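Side-chain contacts in protein FimX (PDB 3HV8), which belongs to the EAL-domain family, proteins built on a modified beta/alpha barrel, and binds C2E in a pocket of that domain: residues 22-27 with 77-82; 34-39 with 62-67; 53-58 with 85-90. All blocks are in the same frame, centred on the assembly; numbering follows the deposited sequence.

Contact 1. Residues 22-27 with 77-82; sequences AILQQA and AGLAEK
Leu24 and Gln25, neighbours on helix 20-30, meet Leu79 of the short link that leads into helix 80-96, at the edge of the EAL domain's modified beta/alpha barrel. The contact illustrates how one leucine at a turn can meet a neighbouring helix with very little surface: the segments bury only 116 Å² between them. Leu24 comes first along the helix and directs its CB toward the link. CB of Leu24 lies 3.8 Å from CD1 of Leu79, while the buried side chain of Leu24 also touches Phe33 and Phe70. One residue on, Gln25 takes part through the aliphatic base of its side chain. Its CG sits beside the backbone N (chi1 -74°), and from there the chain extends across that of Leu79 at about a right angle, so that methylene rather than amide meets the leucine. The helix around the pair is held from within, Gln26 N bonding to Ala22 O and Ala27 N to Ile23 O.

Across the contact, Gly78 closes the preceding helix with a Schellman motif, its positive phi (78°) ending the helical run just before Leu79. Helix 80-96 starts immediately after. The turn thus presents Leu79 to helix 20-30, which also receives Ala77 against Ile21 and Lys82 against Leu28. The reach of Leu79 comes from chi2 near 179°, which stretches CD1 away from the backbone. That one methyl touches both neighbours, and its distance to Gln25 CG is again 3.8 Å.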
loop_
_atom_site.group_PDB
_atom_site.type_symbol
_atom_site.label_atom_id
_atom_site.label_comp_id
_atom_site.label_asym_id
_atom_site.label_seq_id
_atom_site.Cartn_x
_atom_site.Cartn_y
_atom_site.Cartn_z
ATOM N N ALA A 22 11.471 20.020 -12.504
ATOM C CA ALA A 22 12.898 20.207 -12.254
ATOM C C ALA A 22 13.280 19.773 -10.844
ATOM O O ALA A 22 14.313 19.126 -10.646
ATOM C CB ALA A 22 13.286 21.666 -12.483
ATOM N N ILE A 23 12.455 20.122 -9.860
ATOM C CA ILE A 23 12.692 19.700 -8.486
ATOM C C ILE A 23 12.698 18.171 -8.342
ATOM O O ILE A 23 13.563 17.609 -7.675
ATOM C CB ILE A 23 11.687 20.344 -7.517
ATOM C CG1 ILE A 23 11.959 21.852 -7.390
ATOM C CG2 ILE A 23 11.740 19.687 -6.150
ATOM C CD1 ILE A 23 10.947 22.578 -6.530
ATOM N N LEU A 24 11.743 17.495 -8.974
ATOM C CA LEU A 24 11.682 16.035 -8.921
ATOM C C LEU A 24 12.877 15.366 -9.584
ATOM O O LEU A 24 13.426 14.395 -9.044
ATOM C CB LEU A 24 10.388 15.540 -9.574
ATOM C CG LEU A 24 9.107 15.802 -8.779
ATOM C CD1 LEU A 24 7.898 15.530 -9.675
ATOM C CD2 LEU A 24 9.055 14.951 -7.506
ATOM N N GLN A 25 13.266 15.866 -10.754
ATOM C CA GLN A 25 14.423 15.327 -11.466
ATOM C C GLN A 25 15.657 15.369 -10.561
ATOM O O GLN A 25 16.395 14.388 -10.444
ATOM C CB GLN A 25 14.656 16.099 -12.772
ATOM C CG GLN A 25 13.620 15.757 -13.852
ATOM C CD GLN A 25 13.582 16.748 -15.012
ATOM O OE1 GLN A 25 13.828 17.945 -14.839
ATOM N NE2 GLN A 25 13.252 16.250 -16.199
ATOM N N GLN A 26 15.854 16.508 -9.915
ATOM C CA GLN A 26 16.974 16.702 -8.998
ATOM C C GLN A 26 16.833 15.839 -7.741
ATOM O O GLN A 26 17.797 15.230 -7.280
ATOM C CB GLN A 26 17.054 18.184 -8.640
ATOM C CG GLN A 26 18.007 18.575 -7.561
ATOM C CD GLN A 26 18.133 20.080 -7.495
ATOM O OE1 GLN A 26 18.784 20.691 -8.342
ATOM N NE2 GLN A 26 17.483 20.690 -6.511
ATOM N N ALA A 27 15.630 15.780 -7.181
ATOM C CA ALA A 27 15.380 15.001 -5.968
ATOM C C ALA A 27 15.725 13.515 -6.135
ATOM O O ALA A 27 16.247 12.896 -5.201
ATOM C CB ALA A 27 13.902 15.150 -5.555
ATOM N N ALA A 77 5.272 13.681 -16.602
ATOM C CA ALA A 77 6.628 14.009 -17.047
ATOM C C ALA A 77 7.523 12.788 -17.216
ATOM O O ALA A 77 8.720 12.930 -17.458
ATOM C CB ALA A 77 7.307 14.990 -16.066
ATOM N N GLY A 78 6.969 11.586 -17.056
ATOM C CA GLY A 78 7.742 10.380 -17.284
ATOM C C GLY A 78 8.682 10.001 -16.149
ATOM O O GLY A 78 9.665 9.296 -16.373
ATOM N N LEU A 79 8.372 10.455 -14.940
ATOM C CA LEU A 79 9.214 10.213 -13.765
ATOM C C LEU A 79 8.616 9.216 -12.767
ATOM O O LEU A 79 9.242 8.929 -11.744
ATOM C CB LEU A 79 9.484 11.530 -13.035
ATOM C CG LEU A 79 10.235 12.597 -13.848
ATOM C CD1 LEU A 79 10.409 13.874 -13.016
ATOM C CD2 LEU A 79 11.583 12.072 -14.358
ATOM N N ALA A 80 7.416 8.696 -13.043
ATOM C CA ALA A 80 6.721 7.893 -12.031
ATOM C C ALA A 80 7.414 6.560 -11.757
ATOM O O ALA A 80 7.479 6.115 -10.607
ATOM C CB ALA A 80 5.238 7.676 -12.413
ATOM N N GLU A 81 7.940 5.926 -12.801
ATOM C CA GLU A 81 8.653 4.674 -12.613
ATOM C C GLU A 81 9.904 4.882 -11.776
ATOM O O GLU A 81 10.191 4.108 -10.864
ATOM C CB GLU A 81 9.021 4.048 -13.957
ATOM C CG GLU A 81 7.823 3.732 -14.865
ATOM C CD GLU A 81 7.491 4.855 -15.842
ATOM O OE1 GLU A 81 7.818 6.028 -15.564
ATOM O OE2 GLU A 81 6.894 4.553 -16.899
ATOM N N LYS A 82 10.646 5.949 -12.069
ATOM C CA LYS A 82 11.849 6.263 -11.295
ATOM C C LYS A 82 11.543 6.532 -9.825
ATOM O O LYS A 82 12.286 6.114 -8.946
ATOM C CB LYS A 82 12.591 7.463 -11.897
ATOM C CG LYS A 82 13.544 7.091 -13.012
ATOM C CD LYS A 82 14.479 8.245 -13.336
ATOM C CE LYS A 82 14.184 8.817 -14.706
ATOM N NZ LYS A 82 14.503 7.814 -15.759
#

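Contact 2. Residues 34-39 with 62-67; sequences RLLFQP and GQEVPP. With C2E (9,9'-[(2R,3R,3aS,5S,7aR,9R,10R,10aS,12S,14aR)-3,5,10,12-tetrahydroxy-5,12-dioxidooctahydro-2H,7H-difuro[3,2-d:3',2'-j][1,3,7,9,2,8]tetraoxadiphosphacyclododecine-2,9-diyl]bis(2-amino-1,9-dihydro-6H-purin-6-one)), chain B.
The guanidinium of Arg34 receives Glu64 at its edge: OE1 of Glu64 lies practically in the guanidinium plane, 2.8 Å from NH2 of Arg34, and completes a salt bridge with a fairly straight N-H...O line (161°). The two flat groups are far from coplanar: their planes stand 69° apart, and a single carboxylate oxygen does the bonding, met on its anti side. The chain of Arg34 is extended as far as CD, which lies 3.2 Å from Glu64 OE1; the bend at chi3 (-60°) then turns the guanidinium so that NH2 meets the same oxygen. Leu36 supplies an apolar neighbour to the carboxylate, its CD2 3.9 Å from the same OE1.

Water extends the charged pair. Water 1 accepts from Arg34 NH2 and donates to Gly62 O, both at 2.8 Å; NH2 thereby serves the carboxylate and this water together. A second water joins Gly62 O to NH1 of Arg34, though its bond to the arginine is weak. The guanidinium is thus linked directly to Glu64 of strand 64-65 and, through solvent, to Gly62 in the loop before it.

Both segments also reach C2E. Gln38 donates from NE2 to N7 of the ligand at 3.1 Å, and NE2 of Gln38 also bonds to Gln253 O, while CB of Pro67 rests 3.3 Å from ligand atom O4A. Within the sheet, strand 49-58 runs between the two segments: Arg34 and Leu36 pair with Arg56 and Leu54 in antiparallel fashion, and Val65 bonds to Leu57. The reverse side of strand 33-42 faces helix 80-96, where Leu35 packs on Trp86 and Asn90, and Phe37 on Leu94.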
loop_
_atom_site.group_PDB
_atom_site.type_symbol
_atom_site.label_atom_id
_atom_site.label_comp_id
_atom_site.label_asym_id
_atom_site.label_seq_id
_atom_site.Cartn_x
_atom_site.Cartn_y
_atom_site.Cartn_z
ATOM N N ARG A 34 11.716 11.354 1.535
ATOM C CA ARG A 34 11.739 10.696 2.825
ATOM C C ARG A 34 10.631 9.647 2.852
ATOM O O ARG A 34 9.516 9.906 2.391
ATOM C CB ARG A 34 11.521 11.716 3.929
ATOM C CG ARG A 34 11.373 11.114 5.317
ATOM C CD ARG A 34 11.326 12.205 6.377
ATOM N NE ARG A 34 12.552 12.998 6.367
ATOM C CZ ARG A 34 12.630 14.267 6.749
ATOM N NH1 ARG A 34 13.796 14.899 6.700
ATOM N NH2 ARG A 34 11.548 14.906 7.178
ATOM N N LEU A 35 10.931 8.468 3.388
ATOM C CA LEU A 35 9.901 7.463 3.639
ATOM C C LEU A 35 9.348 7.595 5.053
ATOM O O LEU A 35 10.107 7.711 6.031
ATOM C CB LEU A 35 10.458 6.057 3.443
ATOM C CG LEU A 35 11.013 5.759 2.054
ATOM C CD1 LEU A 35 11.494 4.329 1.940
ATOM C CD2 LEU A 35 9.968 6.068 0.982
ATOM N N LEU A 36 8.021 7.565 5.163
ATOM C CA LEU A 36 7.351 7.421 6.443
ATOM C C LEU A 36 6.700 6.035 6.497
ATOM O O LEU A 36 6.475 5.398 5.459
ATOM C CB LEU A 36 6.281 8.498 6.619
ATOM C CG LEU A 36 6.727 9.942 6.378
ATOM C CD1 LEU A 36 5.524 10.873 6.583
ATOM C CD2 LEU A 36 7.891 10.311 7.312
ATOM N N PHE A 37 6.380 5.595 7.712
ATOM C CA PHE A 37 5.904 4.247 7.979
ATOM C C PHE A 37 4.693 4.323 8.869
ATOM O O PHE A 37 4.722 4.989 9.899
ATOM C CB PHE A 37 7.021 3.449 8.652
ATOM C CG PHE A 37 8.285 3.418 7.844
ATOM C CD1 PHE A 37 8.463 2.468 6.852
ATOM C CD2 PHE A 37 9.278 4.360 8.053
ATOM C CE1 PHE A 37 9.609 2.456 6.077
ATOM C CE2 PHE A 37 10.431 4.353 7.285
ATOM C CZ PHE A 37 10.596 3.394 6.300
ATOM N N GLN A 38 3.609 3.670 8.466
ATOM C CA GLN A 38 2.409 3.641 9.291
ATOM C C GLN A 38 2.031 2.205 9.595
ATOM O O GLN A 38 1.747 1.427 8.684
ATOM C CB GLN A 38 1.246 4.380 8.619
ATOM C CG GLN A 38 0.009 4.422 9.518
ATOM C CD GLN A 38 -1.129 5.225 8.947
ATOM O OE1 GLN A 38 -1.215 5.456 7.736
ATOM N NE2 GLN A 38 -2.026 5.670 9.824
ATOM N N PRO A 39 2.008 1.839 10.880
ATOM C CA PRO A 39 1.801 0.425 11.214
ATOM C C PRO A 39 0.415 -0.059 10.820
ATOM O O PRO A 39 -0.563 0.702 10.837
ATOM C CB PRO A 39 1.988 0.388 12.743
ATOM C CG PRO A 39 1.658 1.786 13.175
ATOM C CD PRO A 39 2.211 2.673 12.080
ATOM N N GLY A 62 13.865 21.549 2.939
ATOM C CA GLY A 62 13.840 20.414 3.845
ATOM C C GLY A 62 12.457 20.078 4.383
ATOM O O GLY A 62 12.327 19.294 5.320
ATOM N N GLN A 63 11.425 20.674 3.792
ATOM C CA GLN A 63 10.049 20.412 4.217
ATOM C C GLN A 63 9.443 19.188 3.523
ATOM O O GLN A 63 9.714 18.939 2.350
ATOM C CB GLN A 63 9.167 21.625 3.937
ATOM C CG GLN A 63 9.540 22.875 4.717
ATOM C CD GLN A 63 8.635 24.044 4.378
ATOM O OE1 GLN A 63 8.515 24.437 3.213
ATOM N NE2 GLN A 63 7.986 24.603 5.396
ATOM N N GLU A 64 8.608 18.455 4.256
ATOM C CA GLU A 64 7.889 17.321 3.675
ATOM C C GLU A 64 6.722 17.810 2.833
ATOM O O GLU A 64 5.880 18.579 3.300
ATOM C CB GLU A 64 7.399 16.363 4.760
ATOM C CG GLU A 64 8.508 15.588 5.418
ATOM C CD GLU A 64 8.039 14.753 6.594
ATOM O OE1 GLU A 64 8.895 14.124 7.243
ATOM O OE2 GLU A 64 6.818 14.718 6.874
ATOM N N VAL A 65 6.697 17.366 1.582
ATOM C CA VAL A 65 5.638 17.687 0.634
ATOM C C VAL A 65 4.903 16.393 0.299
ATOM O O VAL A 65 5.522 15.391 -0.052
ATOM C CB VAL A 65 6.216 18.283 -0.655
ATOM C CG1 VAL A 65 5.116 18.646 -1.646
ATOM C CG2 VAL A 65 7.089 19.492 -0.328
ATOM N N PRO A 66 3.571 16.408 0.415
ATOM C CA PRO A 66 2.755 15.204 0.215
ATOM C C PRO A 66 2.589 14.823 -1.246
ATOM O O PRO A 66 2.693 15.686 -2.128
ATOM C CB PRO A 66 1.394 15.607 0.786
ATOM C CG PRO A 66 1.337 17.076 0.643
ATOM C CD PRO A 66 2.752 17.598 0.709
ATOM N N PRO A 67 2.320 13.533 -1.504
ATOM C CA PRO A 67 2.154 12.979 -2.856
ATOM C C PRO A 67 1.169 13.757 -3.718
ATOM O O PRO A 67 1.365 13.862 -4.935
ATOM C CB PRO A 67 1.607 11.579 -2.592
ATOM C CG PRO A 67 2.181 11.217 -1.253
ATOM C CD PRO A 67 2.273 12.483 -0.465
HETATM P P1 C2E B . -3.614 6.222 0.131
HETATM O O2P C2E B . -4.315 4.792 0.010
HETATM O O1P C2E B . -4.706 7.215 0.196
HETATM O "O5'" C2E B . -2.810 6.454 1.487
HETATM C "C5'" C2E B . -3.569 6.819 2.656
HETATM C "C4'" C2E B . -3.598 8.339 2.926
HETATM O "O4'" C2E B . -4.321 8.574 4.158
HETATM C "C3'" C2E B . -2.156 8.732 3.219
HETATM O "O3'" C2E B . -1.905 10.042 2.687
HETATM C "C2'" C2E B . -2.049 8.675 4.761
HETATM O "O2'" C2E B . -1.093 9.571 5.298
HETATM C "C1'" C2E B . -3.462 9.098 5.161
HETATM N N9 C2E B . -3.905 8.606 6.457
HETATM C C8 C2E B . -3.363 7.575 7.188
HETATM N N7 C2E B . -4.139 7.308 8.213
HETATM C C5 C2E B . -5.198 8.170 8.195
HETATM C C6 C2E B . -6.319 8.354 9.035
HETATM O O6 C2E B . -6.552 7.636 10.009
HETATM N N1 C2E B . -7.161 9.345 8.706
HETATM C C2 C2E B . -6.953 10.139 7.622
HETATM N N2 C2E B . -7.862 11.128 7.348
HETATM N N3 C2E B . -5.917 9.979 6.833
HETATM C C4 C2E B . -5.040 9.008 7.092
HETATM P P11 C2E B . -0.530 10.248 1.877
HETATM O O21 C2E B . -0.445 11.764 1.464
HETATM O O11 C2E B . 0.622 9.734 2.645
HETATM O O5A C2E B . -0.682 9.318 0.601
HETATM C C5A C2E B . -1.729 9.594 -0.339
HETATM C C4A C2E B . -1.599 8.698 -1.568
HETATM O O4A C2E B . -0.340 8.956 -2.209
HETATM C C3A C2E B . -1.585 7.198 -1.267
HETATM O O3A C2E B . -2.891 6.637 -1.211
HETATM C C2A C2E B . -0.906 6.663 -2.530
HETATM O O2A C2E B . -1.829 6.667 -3.633
HETATM C C1A C2E B . 0.116 7.768 -2.823
HETATM N N91 C2E B . 1.394 7.394 -2.231
HETATM C C81 C2E B . 1.865 7.660 -0.977
HETATM N N71 C2E B . 3.059 7.145 -0.865
HETATM C C51 C2E B . 3.438 6.590 -2.055
HETATM C C61 C2E B . 4.588 5.941 -2.548
HETATM O O61 C2E B . 5.556 5.645 -1.838
HETATM N N11 C2E B . 4.538 5.553 -3.850
HETATM C C21 C2E B . 3.453 5.773 -4.655
HETATM N N21 C2E B . 3.470 5.312 -5.941
HETATM N N31 C2E B . 2.369 6.350 -4.206
HETATM C C41 C2E B . 2.362 6.769 -2.936
HETATM O O HOH W 1 11.247 17.711 7.325
HETATM O O HOH W 2 14.783 17.797 5.664
#

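Contact 3. Residues 53-58 with 85-90; sequences VLLRLL and RWVILN. With C2E (9,9'-[(2R,3R,3aS,5S,7aR,9R,10R,10aS,12S,14aR)-3,5,10,12-tetrahydroxy-5,12-dioxidooctahydro-2H,7H-difuro[3,2-d:3',2'-j][1,3,7,9,2,8]tetraoxadiphosphacyclododecine-2,9-diyl]bis(2-amino-1,9-dihydro-6H-purin-6-one)), chain B.
Oxygen O11 of a C2E phosphate is gripped by both terminal nitrogens of Arg56, whose NH1 stands 2.8 Å and NH2 3.0 Å from O11; the next residue back, Leu55, carries the contact with Val87 and Trp86. Arg56 and Leu55 are coupled directly, since NH1 of Arg56 also donates to Leu55 O at 2.9 Å. This bond lies in the guanidinium plane but strikes the carbonyl from above, 57° out of its plane. Two acceptors on one nitrogen limit the rotation of the guanidinium, and the positive charge would probably be well matched to the phosphate.

Leu55 serves the ligand too. Its backbone N donates in a nearly straight bond to N71 of C2E at 3.0 Å, and its side chain leaves on the helix side of the sheet. Here strand 49-58 of the EAL beta/alpha barrel is covered by helix 80-96, the two segments running at 127° to each other. With CG of Leu55 anti to the backbone N (chi1 -179°), its CD1 comes 3.9 Å from CG2 of Val87 and slightly farther from CZ3 of Trp86, at the end of an indole whose NE1 is held by Asn31. Two residues earlier on the strand, the side chains of Val53 and Val87 pass alongside one another, pointing opposite ways, CG1 to CG1 at 4.1 Å. Val109 of the adjoining parallel strand touches Val87 as well, and Phe33 and Phe70 also touch Leu55.

Val87 points toward the strand and forks: both its methyls also approach the base that carries N71, CG2 of Val87 lying 3.7 Å from O61 of C2E.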
loop_
_atom_site.group_PDB
_atom_site.type_symbol
_atom_site.label_atom_id
_atom_site.label_comp_id
_atom_site.label_asym_id
_atom_site.label_seq_id
_atom_site.Cartn_x
_atom_site.Cartn_y
_atom_site.Cartn_z
ATOM N N VAL A 53 4.488 1.908 3.743
ATOM C CA VAL A 53 5.437 2.945 3.354
ATOM C C VAL A 53 4.700 4.086 2.628
ATOM O O VAL A 53 3.903 3.849 1.717
ATOM C CB VAL A 53 6.515 2.359 2.429
ATOM C CG1 VAL A 53 7.464 3.440 1.943
ATOM C CG2 VAL A 53 7.289 1.238 3.159
ATOM N N LEU A 54 4.947 5.316 3.065
ATOM C CA LEU A 54 4.350 6.504 2.458
ATOM C C LEU A 54 5.439 7.500 2.110
ATOM O O LEU A 54 6.356 7.740 2.908
ATOM C CB LEU A 54 3.330 7.143 3.399
ATOM C CG LEU A 54 2.133 6.251 3.743
ATOM C CD1 LEU A 54 1.381 6.767 4.959
ATOM C CD2 LEU A 54 1.192 6.090 2.557
ATOM N N LEU A 55 5.344 8.079 0.924
ATOM C CA LEU A 55 6.417 8.919 0.379
ATOM C C LEU A 55 6.218 10.413 0.621
ATOM O O LEU A 55 5.119 10.925 0.466
ATOM C CB LEU A 55 6.499 8.705 -1.129
ATOM C CG LEU A 55 7.592 9.511 -1.833
ATOM C CD1 LEU A 55 8.969 9.076 -1.350
ATOM C CD2 LEU A 55 7.468 9.334 -3.329
ATOM N N ARG A 56 7.281 11.114 0.995
ATOM C CA ARG A 56 7.241 12.570 1.025
ATOM C C ARG A 56 8.406 13.100 0.205
ATOM O O ARG A 56 9.512 12.571 0.271
ATOM C CB ARG A 56 7.360 13.103 2.453
ATOM C CG ARG A 56 6.288 12.612 3.408
ATOM C CD ARG A 56 4.926 13.186 3.016
ATOM N NE ARG A 56 3.859 12.775 3.924
ATOM C CZ ARG A 56 3.010 11.776 3.683
ATOM N NH1 ARG A 56 3.126 11.065 2.563
ATOM N NH2 ARG A 56 2.066 11.479 4.574
ATOM N N LEU A 57 8.155 14.123 -0.597
ATOM C CA LEU A 57 9.231 14.844 -1.266
ATOM C C LEU A 57 9.813 15.847 -0.265
ATOM O O LEU A 57 9.085 16.419 0.533
ATOM C CB LEU A 57 8.683 15.552 -2.505
ATOM C CG LEU A 57 9.521 16.674 -3.122
ATOM C CD1 LEU A 57 10.769 16.116 -3.777
ATOM C CD2 LEU A 57 8.678 17.445 -4.154
ATOM N N LEU A 58 11.132 16.033 -0.280
ATOM C CA LEU A 58 11.725 17.056 0.578
ATOM C C LEU A 58 12.058 18.224 -0.329
ATOM O O LEU A 58 12.828 18.076 -1.273
ATOM C CB LEU A 58 12.973 16.519 1.287
ATOM C CG LEU A 58 12.760 15.342 2.248
ATOM C CD1 LEU A 58 14.123 14.883 2.766
ATOM C CD2 LEU A 58 11.838 15.684 3.409
ATOM N N ARG A 85 10.924 3.175 -8.236
ATOM C CA ARG A 85 12.159 2.425 -8.010
ATOM C C ARG A 85 12.912 2.979 -6.801
ATOM O O ARG A 85 13.493 2.206 -6.040
ATOM C CB ARG A 85 13.084 2.458 -9.235
ATOM C CG ARG A 85 12.460 1.983 -10.554
ATOM C CD ARG A 85 12.185 0.493 -10.620
ATOM N NE ARG A 85 11.697 0.082 -11.948
ATOM C CZ ARG A 85 12.477 -0.335 -12.947
ATOM N NH1 ARG A 85 11.943 -0.683 -14.115
ATOM N NH2 ARG A 85 13.794 -0.409 -12.783
ATOM N N TRP A 86 12.900 4.302 -6.614
ATOM C CA TRP A 86 13.554 4.914 -5.450
ATOM C C TRP A 86 12.896 4.398 -4.167
ATOM O O TRP A 86 13.572 4.009 -3.213
ATOM C CB TRP A 86 13.468 6.455 -5.513
ATOM C CG TRP A 86 14.308 7.126 -4.482
ATOM C CD1 TRP A 86 15.589 7.606 -4.657
ATOM C CD2 TRP A 86 13.968 7.392 -3.116
ATOM N NE1 TRP A 86 16.049 8.141 -3.488
ATOM C CE2 TRP A 86 15.091 8.014 -2.518
ATOM C CE3 TRP A 86 12.835 7.146 -2.328
ATOM C CZ2 TRP A 86 15.106 8.412 -1.177
ATOM C CZ3 TRP A 86 12.850 7.541 -0.994
ATOM C CH2 TRP A 86 13.985 8.161 -0.430
ATOM N N VAL A 87 11.567 4.372 -4.148
ATOM C CA VAL A 87 10.855 3.921 -2.968
ATOM C C VAL A 87 11.137 2.459 -2.686
ATOM O O VAL A 87 11.425 2.090 -1.553
ATOM C CB VAL A 87 9.337 4.138 -3.123
ATOM C CG1 VAL A 87 8.580 3.445 -1.978
ATOM C CG2 VAL A 87 9.000 5.646 -3.185
ATOM N N ILE A 88 11.067 1.634 -3.730
ATOM C CA ILE A 88 11.268 0.198 -3.578
ATOM C C ILE A 88 12.700 -0.092 -3.152
ATOM O O ILE A 88 12.929 -0.889 -2.255
ATOM C CB ILE A 88 10.956 -0.552 -4.873
ATOM C CG1 ILE A 88 9.464 -0.398 -5.224
ATOM C CG2 ILE A 88 11.325 -2.037 -4.756
ATOM C CD1 ILE A 88 9.138 -0.794 -6.659
ATOM N N LEU A 89 13.665 0.555 -3.790
ATOM C CA LEU A 89 15.063 0.320 -3.446
ATOM C C LEU A 89 15.327 0.634 -1.980
ATOM O O LEU A 89 16.005 -0.121 -1.259
ATOM C CB LEU A 89 15.959 1.174 -4.340
ATOM C CG LEU A 89 17.439 0.879 -4.222
ATOM C CD1 LEU A 89 17.702 -0.496 -4.823
ATOM C CD2 LEU A 89 18.239 1.954 -4.938
ATOM N N ASN A 90 14.787 1.751 -1.517
ATOM C CA ASN A 90 14.990 2.172 -0.145
ATOM C C ASN A 90 14.185 1.366 0.858
ATOM O O ASN A 90 14.631 1.123 1.972
ATOM C CB ASN A 90 14.765 3.670 -0.018
ATOM C CG ASN A 90 15.927 4.444 -0.564
ATOM O OD1 ASN A 90 15.885 4.967 -1.690
ATOM N ND2 ASN A 90 17.013 4.449 0.188
HETATM P P1 C2E B . -3.614 6.222 0.131
HETATM O O2P C2E B . -4.315 4.792 0.010
HETATM O O1P C2E B . -4.706 7.215 0.196
HETATM O "O5'" C2E B . -2.810 6.454 1.487
HETATM C "C5'" C2E B . -3.569 6.819 2.656
HETATM C "C4'" C2E B . -3.598 8.339 2.926
HETATM O "O4'" C2E B . -4.321 8.574 4.158
HETATM C "C3'" C2E B . -2.156 8.732 3.219
HETATM O "O3'" C2E B . -1.905 10.042 2.687
HETATM C "C2'" C2E B . -2.049 8.675 4.761
HETATM O "O2'" C2E B . -1.093 9.571 5.298
HETATM C "C1'" C2E B . -3.462 9.098 5.161
HETATM N N9 C2E B . -3.905 8.606 6.457
HETATM C C8 C2E B . -3.363 7.575 7.188
HETATM N N7 C2E B . -4.139 7.308 8.213
HETATM C C5 C2E B . -5.198 8.170 8.195
HETATM C C6 C2E B . -6.319 8.354 9.035
HETATM O O6 C2E B . -6.552 7.636 10.009
HETATM N N1 C2E B . -7.161 9.345 8.706
HETATM C C2 C2E B . -6.953 10.139 7.622
HETATM N N2 C2E B . -7.862 11.128 7.348
HETATM N N3 C2E B . -5.917 9.979 6.833
HETATM C C4 C2E B . -5.040 9.008 7.092
HETATM P P11 C2E B . -0.530 10.248 1.877
HETATM O O21 C2E B . -0.445 11.764 1.464
HETATM O O11 C2E B . 0.622 9.734 2.645
HETATM O O5A C2E B . -0.682 9.318 0.601
HETATM C C5A C2E B . -1.729 9.594 -0.339
HETATM C C4A C2E B . -1.599 8.698 -1.568
HETATM O O4A C2E B . -0.340 8.956 -2.209
HETATM C C3A C2E B . -1.585 7.198 -1.267
HETATM O O3A C2E B . -2.891 6.637 -1.211
HETATM C C2A C2E B . -0.906 6.663 -2.530
HETATM O O2A C2E B . -1.829 6.667 -3.633
HETATM C C1A C2E B . 0.116 7.768 -2.823
HETATM N N91 C2E B . 1.394 7.394 -2.231
HETATM C C81 C2E B . 1.865 7.660 -0.977
HETATM N N71 C2E B . 3.059 7.145 -0.865
HETATM C C51 C2E B . 3.438 6.590 -2.055
HETATM C C61 C2E B . 4.588 5.941 -2.548
HETATM O O61 C2E B . 5.556 5.645 -1.838
HETATM N N11 C2E B . 4.538 5.553 -3.850
HETATM C C21 C2E B . 3.453 5.773 -4.655
HETATM N N21 C2E B . 3.470 5.312 -5.941
HETATM N N31 C2E B . 2.369 6.350 -4.206
HETATM C C41 C2E B . 2.362 6.769 -2.936
#

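How the contacts relate
Strand 49-58 connects the three. Contacts 2 and 3, whose centres are about 8 Å apart, share one sheet and one ligand, and they touch beside it, where Pro67 CD lies 3.5 Å from Arg56 NH1. Contact 2 brings Gln38 and Pro67 to C2E, contact 3 Leu54, Leu55, Arg56 and Val87. Contact 1 lies farther out: the side chain of Leu24 is about 11 Å from C2E. It shares helix 80-96 with contact 3 and meets it where Ala27 CB packs 3.7 Å from Leu57 CD1. Contacts 1 and 2 do not touch: their nearest atoms are about 7 Å apart and their centres about 17 Å.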